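PDB 2G3B: putative TetR-family transcriptional regulator, which probably binds DNA at cis-regulatory sites as a two-subunit, all-helical repressor of transcription. Local coordinates for residues R4-L9 with L55-D60; A64-G69 with V126-D131; E103-A108 with L158-S163. All blocks are in the same frame, centred on the assembly; numbering follows the deposited sequence.

Contact 1 of 3, residues R4-L9 with L55-D60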
# COMPACT_ATOMS: atom_id res chain seq x y z
N ARG A 4 23.11 -8.98 -20.19
CA ARG A 4 23.76 -8.18 -19.14
C ARG A 4 22.80 -7.14 -18.53
O ARG A 4 22.85 -6.90 -17.33
CB ARG A 4 25.07 -7.54 -19.65
CG ARG A 4 26.14 -8.56 -20.08
CD ARG A 4 27.50 -7.86 -20.31
NE ARG A 4 27.47 -6.84 -21.38
CZ ARG A 4 28.54 -6.23 -21.92
NH1 ARG A 4 29.79 -6.50 -21.52
NH2 ARG A 4 28.36 -5.32 -22.87
N ARG A 5 21.96 -6.53 -19.35
CA ARG A 5 20.90 -5.63 -18.85
C ARG A 5 20.00 -6.40 -17.88
O ARG A 5 19.75 -5.92 -16.79
CB ARG A 5 20.06 -5.05 -19.99
CG ARG A 5 20.77 -3.97 -20.76
CD ARG A 5 19.94 -3.46 -21.92
NE ARG A 5 19.10 -2.31 -21.53
CZ ARG A 5 19.21 -1.08 -22.04
NH1 ARG A 5 20.12 -0.79 -22.98
NH2 ARG A 5 18.39 -0.11 -21.62
N ASP A 6 19.56 -7.60 -18.27
CA ASP A 6 18.75 -8.49 -17.40
C ASP A 6 19.43 -8.82 -16.07
O ASP A 6 18.77 -8.81 -15.03
CB ASP A 6 18.42 -9.79 -18.15
CG ASP A 6 17.58 -10.79 -17.30
OD1 ASP A 6 16.33 -10.76 -17.41
OD2 ASP A 6 18.17 -11.59 -16.52
N ALA A 7 20.75 -9.11 -16.08
CA ALA A 7 21.51 -9.36 -14.84
C ALA A 7 21.54 -8.12 -13.96
O ALA A 7 21.41 -8.22 -12.75
CB ALA A 7 22.98 -9.83 -15.16
N ILE A 8 21.71 -6.95 -14.57
CA ILE A 8 21.75 -5.72 -13.80
C ILE A 8 20.38 -5.51 -13.09
O ILE A 8 20.33 -5.13 -11.89
CB ILE A 8 22.10 -4.47 -14.67
CG1 ILE A 8 23.60 -4.50 -15.05
CG2 ILE A 8 21.81 -3.20 -13.88
CD1 ILE A 8 23.98 -3.59 -16.28
N LEU A 9 19.31 -5.70 -13.84
CA LEU A 9 17.96 -5.39 -13.36
C LEU A 9 17.56 -6.42 -12.28
O LEU A 9 17.03 -6.08 -11.22
CB LEU A 9 16.98 -5.35 -14.56
CG LEU A 9 17.31 -4.16 -15.49
CD1 LEU A 9 16.42 -4.06 -16.69
CD2 LEU A 9 17.30 -2.86 -14.68
N LEU A 55 11.78 -0.63 -12.10
CA LEU A 55 10.33 -0.63 -12.02
C LEU A 55 9.74 -1.45 -13.17
O LEU A 55 8.91 -2.33 -12.94
CB LEU A 55 9.83 0.81 -12.04
CG LEU A 55 9.78 1.52 -10.69
CD1 LEU A 55 9.85 3.05 -10.90
CD2 LEU A 55 8.48 1.12 -9.93
N ASN A 56 10.17 -1.20 -14.42
CA ASN A 56 9.57 -1.90 -15.56
C ASN A 56 9.90 -3.41 -15.58
O ASN A 56 9.05 -4.24 -15.94
CB ASN A 56 9.98 -1.24 -16.87
CG ASN A 56 9.16 -0.00 -17.17
OD1 ASN A 56 7.95 0.09 -16.81
ND2 ASN A 56 9.82 0.97 -17.77
N TYR A 57 11.14 -3.75 -15.22
CA TYR A 57 11.58 -5.14 -15.07
C TYR A 57 10.66 -5.94 -14.10
O TYR A 57 10.17 -7.01 -14.44
CB TYR A 57 13.02 -5.14 -14.57
CG TYR A 57 13.62 -6.53 -14.47
CD1 TYR A 57 14.06 -7.19 -15.60
CD2 TYR A 57 13.67 -7.20 -13.24
CE1 TYR A 57 14.59 -8.48 -15.53
CE2 TYR A 57 14.20 -8.50 -13.15
CZ TYR A 57 14.66 -9.11 -14.30
OH TYR A 57 15.21 -10.38 -14.26
N ILE A 58 10.42 -5.38 -12.91
CA ILE A 58 9.57 -5.96 -11.86
C ILE A 58 8.14 -6.14 -12.41
O ILE A 58 7.49 -7.22 -12.23
CB ILE A 58 9.61 -5.05 -10.60
CG1 ILE A 58 11.03 -5.12 -9.96
CG2 ILE A 58 8.57 -5.43 -9.59
CD1 ILE A 58 11.33 -3.92 -9.06
N ASN A 59 7.67 -5.11 -13.11
CA ASN A 59 6.31 -5.19 -13.73
C ASN A 59 6.23 -6.27 -14.82
O ASN A 59 5.26 -7.03 -14.87
CB ASN A 59 5.87 -3.85 -14.31
CG ASN A 59 4.38 -3.85 -14.77
OD1 ASN A 59 3.51 -4.28 -14.03
ND2 ASN A 59 4.14 -3.46 -15.99
N ASP A 60 7.24 -6.33 -15.69
CA ASP A 60 7.38 -7.42 -16.65
C ASP A 60 7.42 -8.79 -16.00
O ASP A 60 6.77 -9.70 -16.48
CB ASP A 60 8.62 -7.25 -17.53
CG ASP A 60 8.48 -6.09 -18.52
OD1 ASP A 60 7.35 -5.56 -18.69
OD2 ASP A 60 9.48 -5.69 -19.10
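L9 and Y57 form the apolar half of this contact, in which the first helix of the DNA-binding domain (2-23) meets helix 47-66, the long helix that in TetR-family regulators leads from the helix-turn-helix domain into the C-terminal domain. The motif itself is predicted to span residues 25-44, so the two segments come before and after it in the sequence. CH-pi packing dominates. CB of L9 sits over one face of the Y57 ring, 3.8 Å from the ring centroid and 22° off the ring normal, displaced toward the rim near CG and CD1. The Y57 ring is thrown across to helix 2-23 because its CG stands anti to the backbone N (chi1 -176°). L9 CD1 adds a looser touch, 4.1 Å from Y57 CB.

The polar half is thin. Y57 OH gives a weak hydrogen bond to the D6 carboxylate, one turn of helix before L9, and D6 OD1 approaches the ring at its edge, in plane. The carboxylate is turned 71° from the ring, and OD1 is as near to Y57 CE1 as to the hydroxyl. Replacing Y57 by an alanine would probably leave L9 CB without its aromatic cover, open a gap between the two helices and deprive D6 of its hydroxyl partner.

Packing against neighbouring helices places the pair in the fold. L9 also touches F44 of helix 37-44, while on helix 47-66 the side chains of L55 and I58 lean on helix 92-110 of the C-terminal domain. The contact lies at the surface, where the first helix of the DNA-binding domain meets the helix that connects the two domains; at the rim of the ring D6 OD1 lies 3.4 Å from Y57 OH.

Contact 2 of 3, residues A64-G69 with V126-D131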
# COMPACT_ATOMS: atom_id res chain seq x y z
N ALA A 64 4.30 -11.83 -16.17
CA ALA A 64 4.45 -13.28 -16.40
C ALA A 64 3.65 -14.13 -15.38
O ALA A 64 3.08 -15.16 -15.76
CB ALA A 64 5.92 -13.68 -16.36
N TYR A 65 3.63 -13.74 -14.10
CA TYR A 65 2.85 -14.48 -13.11
C TYR A 65 1.35 -14.14 -13.25
O TYR A 65 0.50 -14.98 -12.93
CB TYR A 65 3.35 -14.25 -11.67
CG TYR A 65 4.73 -14.87 -11.40
CD1 TYR A 65 5.90 -14.12 -11.55
CD2 TYR A 65 4.85 -16.20 -10.99
CE1 TYR A 65 7.17 -14.69 -11.30
CE2 TYR A 65 6.11 -16.78 -10.74
CZ TYR A 65 7.27 -16.02 -10.91
OH TYR A 65 8.51 -16.60 -10.67
N ARG A 66 1.03 -12.93 -13.74
CA ARG A 66 -0.37 -12.53 -13.94
C ARG A 66 -1.07 -13.30 -15.07
O ARG A 66 -2.33 -13.42 -15.09
CB ARG A 66 -0.45 -11.03 -14.22
CG ARG A 66 -0.19 -10.25 -12.99
CD ARG A 66 -0.63 -8.82 -13.13
NE ARG A 66 0.12 -8.00 -14.09
CZ ARG A 66 1.09 -7.14 -13.76
NH1 ARG A 66 1.47 -7.00 -12.50
NH2 ARG A 66 1.67 -6.41 -14.70
N SER A 67 -0.28 -13.79 -16.02
CA SER A 67 -0.84 -14.49 -17.17
C SER A 67 -0.48 -15.99 -17.17
O SER A 67 -0.86 -16.72 -18.10
CB SER A 67 -0.42 -13.81 -18.48
OG SER A 67 1.00 -13.64 -18.55
N GLU A 68 0.21 -16.46 -16.13
CA GLU A 68 0.61 -17.87 -16.06
C GLU A 68 -0.60 -18.81 -16.19
O GLU A 68 -1.55 -18.73 -15.39
CB GLU A 68 1.39 -18.17 -14.77
CG GLU A 68 2.09 -19.55 -14.78
CD GLU A 68 2.87 -19.83 -13.48
OE1 GLU A 68 2.65 -19.10 -12.49
OE2 GLU A 68 3.70 -20.78 -13.46
N GLY A 69 -0.57 -19.67 -17.21
CA GLY A 69 -1.67 -20.59 -17.52
C GLY A 69 -2.70 -20.06 -18.52
O GLY A 69 -3.65 -20.78 -18.85
N VAL A 126 -2.43 -1.19 -14.36
CA VAL A 126 -3.85 -0.80 -14.35
C VAL A 126 -4.54 -1.06 -15.71
O VAL A 126 -5.67 -1.57 -15.78
CB VAL A 126 -3.94 0.69 -13.97
CG1 VAL A 126 -5.38 1.24 -14.23
CG2 VAL A 126 -3.61 0.87 -12.44
N SER A 127 -3.85 -0.74 -16.80
CA SER A 127 -4.37 -0.89 -18.15
C SER A 127 -4.67 -2.32 -18.53
O SER A 127 -5.63 -2.59 -19.26
CB SER A 127 -3.42 -0.22 -19.16
OG SER A 127 -3.99 -0.17 -20.43
N GLU A 128 -3.87 -3.28 -18.05
CA GLU A 128 -4.16 -4.70 -18.33
C GLU A 128 -5.48 -5.06 -17.72
O GLU A 128 -6.29 -5.76 -18.33
CB GLU A 128 -3.12 -5.63 -17.70
CG GLU A 128 -1.71 -5.36 -18.04
CD GLU A 128 -0.73 -6.31 -17.24
OE1 GLU A 128 -1.19 -7.25 -16.56
OE2 GLU A 128 0.48 -6.09 -17.30
N ILE A 129 -5.71 -4.58 -16.50
CA ILE A 129 -6.95 -4.86 -15.79
C ILE A 129 -8.13 -4.11 -16.40
O ILE A 129 -9.19 -4.71 -16.65
CB ILE A 129 -6.84 -4.50 -14.29
CG1 ILE A 129 -5.78 -5.35 -13.58
CG2 ILE A 129 -8.21 -4.68 -13.61
CD1 ILE A 129 -6.16 -6.86 -13.52
N ALA A 130 -7.97 -2.81 -16.67
CA ALA A 130 -9.02 -2.04 -17.37
C ALA A 130 -9.39 -2.69 -18.69
O ALA A 130 -10.56 -2.82 -19.01
CB ALA A 130 -8.56 -0.59 -17.63
N ASP A 131 -8.41 -3.08 -19.50
CA ASP A 131 -8.74 -3.66 -20.79
C ASP A 131 -9.55 -4.93 -20.64
O ASP A 131 -10.48 -5.18 -21.39
CB ASP A 131 -7.48 -3.95 -21.59
CG ASP A 131 -7.78 -4.51 -22.98
OD1 ASP A 131 -8.48 -3.85 -23.77
OD2 ASP A 131 -7.31 -5.61 -23.30
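The guanidinium of R66 and the carboxylate of E128 meet side-on, their chains crossing at about a right angle and their planes turned 54° apart. R66 NE donates to E128 OE1 at 2.9 Å, and R66 NH2 donates to E128 OE2, also at 2.9 Å, so each oxygen of this salt bridge has its own nitrogen. The twist keeps the pairing from being flat: OE1 is met on its syn side but out of the carboxylate plane, and OE2 from above that plane. Relative to the guanidinium plane, OE2 lies in it while OE1 is tilted from it. A bend about the CG-CD bond of R66 (chi3 -67°) turns its NE edge to the glutamate, whose chain runs extended beyond CG.

The bridge joins the last turn of helix 47-66 to helix 115-139 of the C-terminal domain of the TetR fold. R66 has further partners: NH1 forms a salt bridge with E87 and bonds a glycerol, probably from the crystallisation liquor, and NH2 also bonds N59 OD1, on its own helix. With two carboxylates around it, the buried guanidinium is probably well compensated. Next to E128, I129 packs on L80, S83 and L84 of helix 76-86.

Contact 3 of 3, residues E103-A108 with L158-S163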
# COMPACT_ATOMS: atom_id res chain seq x y z
N GLU A 103 8.68 -1.17 -1.47
CA GLU A 103 9.75 -0.18 -1.22
C GLU A 103 9.66 1.03 -2.14
O GLU A 103 9.73 2.17 -1.70
CB GLU A 103 11.15 -0.81 -1.36
CG GLU A 103 11.53 -1.73 -0.20
CD GLU A 103 11.86 -0.95 1.08
OE1 GLU A 103 12.14 0.28 1.03
OE2 GLU A 103 11.89 -1.61 2.15
N LEU A 104 9.54 0.77 -3.42
CA LEU A 104 9.42 1.87 -4.39
C LEU A 104 8.19 2.72 -4.18
O LEU A 104 8.24 3.98 -4.28
CB LEU A 104 9.39 1.28 -5.79
CG LEU A 104 10.76 0.68 -6.19
CD1 LEU A 104 10.56 -0.40 -7.25
CD2 LEU A 104 11.79 1.73 -6.65
N ARG A 105 7.06 2.05 -3.93
CA ARG A 105 5.79 2.81 -3.64
C ARG A 105 5.94 3.73 -2.39
O ARG A 105 5.57 4.91 -2.41
CB ARG A 105 4.61 1.83 -3.53
CG ARG A 105 3.37 2.45 -2.92
CD ARG A 105 2.66 3.40 -3.89
NE ARG A 105 2.22 2.73 -5.11
CZ ARG A 105 2.01 3.34 -6.27
NH1 ARG A 105 2.16 4.67 -6.40
NH2 ARG A 105 1.64 2.63 -7.31
N ALA A 106 6.52 3.20 -1.31
CA ALA A 106 6.75 3.96 -0.09
C ALA A 106 7.76 5.08 -0.29
O ALA A 106 7.59 6.19 0.22
CB ALA A 106 7.25 3.00 1.09
N SER A 107 8.79 4.83 -1.08
CA SER A 107 9.86 5.83 -1.26
C SER A 107 9.45 6.99 -2.13
O SER A 107 9.95 8.09 -1.95
CB SER A 107 11.12 5.17 -1.84
OG SER A 107 11.76 4.36 -0.85
N ALA A 108 8.58 6.74 -3.11
CA ALA A 108 8.19 7.79 -4.06
C ALA A 108 7.41 8.92 -3.37
O ALA A 108 7.25 9.99 -3.94
CB ALA A 108 7.40 7.20 -5.21
N LEU A 158 -6.16 -2.25 -4.24
CA LEU A 158 -6.47 -3.33 -3.26
C LEU A 158 -5.33 -4.38 -3.17
O LEU A 158 -4.89 -4.74 -2.08
CB LEU A 158 -7.82 -4.03 -3.59
CG LEU A 158 -8.14 -5.28 -2.74
CD1 LEU A 158 -8.28 -4.87 -1.18
CD2 LEU A 158 -9.38 -6.07 -3.25
N VAL A 159 -4.81 -4.79 -4.31
CA VAL A 159 -3.62 -5.70 -4.29
C VAL A 159 -2.43 -5.06 -3.53
O VAL A 159 -1.80 -5.70 -2.71
CB VAL A 159 -3.19 -6.08 -5.76
CG1 VAL A 159 -1.76 -6.76 -5.80
CG2 VAL A 159 -4.30 -6.95 -6.43
N GLU A 160 -2.15 -3.77 -3.80
CA GLU A 160 -1.04 -3.12 -3.11
C GLU A 160 -1.28 -3.01 -1.59
O GLU A 160 -0.38 -3.23 -0.81
CB GLU A 160 -0.85 -1.70 -3.71
CG GLU A 160 -0.11 -1.74 -5.08
CD GLU A 160 0.41 -0.35 -5.47
OE1 GLU A 160 1.09 0.31 -4.64
OE2 GLU A 160 0.13 0.11 -6.58
N GLY A 161 -2.49 -2.65 -1.20
CA GLY A 161 -2.82 -2.57 0.24
C GLY A 161 -2.74 -3.92 0.93
O GLY A 161 -2.20 -4.02 2.05
N LEU A 162 -3.30 -4.96 0.30
CA LEU A 162 -3.19 -6.30 0.87
C LEU A 162 -1.75 -6.74 0.94
O LEU A 162 -1.35 -7.35 1.93
CB LEU A 162 -3.97 -7.33 0.05
CG LEU A 162 -5.50 -7.18 0.19
CD1 LEU A 162 -6.23 -8.03 -0.84
CD2 LEU A 162 -5.96 -7.57 1.61
N SER A 163 -0.99 -6.48 -0.14
CA SER A 163 0.44 -6.87 -0.18
C SER A 163 1.26 -6.19 0.92
O SER A 163 2.13 -6.82 1.52
CB SER A 163 1.05 -6.53 -1.53
OG SER A 163 0.37 -7.31 -2.54
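E160 OE1 receives the shorter of the two bonds that cross between the helices, from R105 NE at 2.7 Å, and its neighbour OE2 is gripped twice, by R105 NH2 at 3.0 Å and by R165 of the second subunit. The site lies inside the all-helical C-terminal domain of the TetR fold, where helix 92-110 faces helix 148-167 at the dimer interface. Both oxygens use their syn lone pairs toward R105, and the carboxylate and guanidinium planes are only 19° apart, making a side-on salt bridge with one nitrogen to each oxygen, although both oxygens stand somewhat tilted from the guanidinium plane. R105 gets there by a folded route, bent at chi2 (74°) and chi3 (60°), which brings its own CG and CD alongside OE1. E160 reaches out extended beyond CG, and the two chains cross at about a right angle.

Both charged residues are buried, and the second subunit shares in their neutralisation. R105 NH1 pairs with E170 of that subunit, so two arginines and two glutamates from two chains alternate in charge, which would probably favour the ionised forms. W125 of helix 115-139 packs on E160, and L118 of the same helix on R105. Within helix 148-167, S163 turns its hydroxyl back onto the preceding turn: S163 OG donates to V159 O at 2.7 Å, from the opposite face of the carbonyl plane to S163 N.

Overall arrangement
From the N terminus, the chain leaves helix 2-23, passes through the helix-turn-helix region and returns along helix 47-66, where contact 1 closes the first loop. Contact 2 opens only after that, at the end of the same helix, and closes on helix 115-139; N59 and R66 link the two through a probable hydrogen bond. Contact 3 starts within this second loop, on helix 92-110, and closes beyond it on helix 148-167, so contacts 2 and 3 cross, on opposite sides of the chain's centre. L104 packs against L55 and I58, joining contact 3 to contact 1 and the C-terminal domain to the helix leading from the DNA-binding domain.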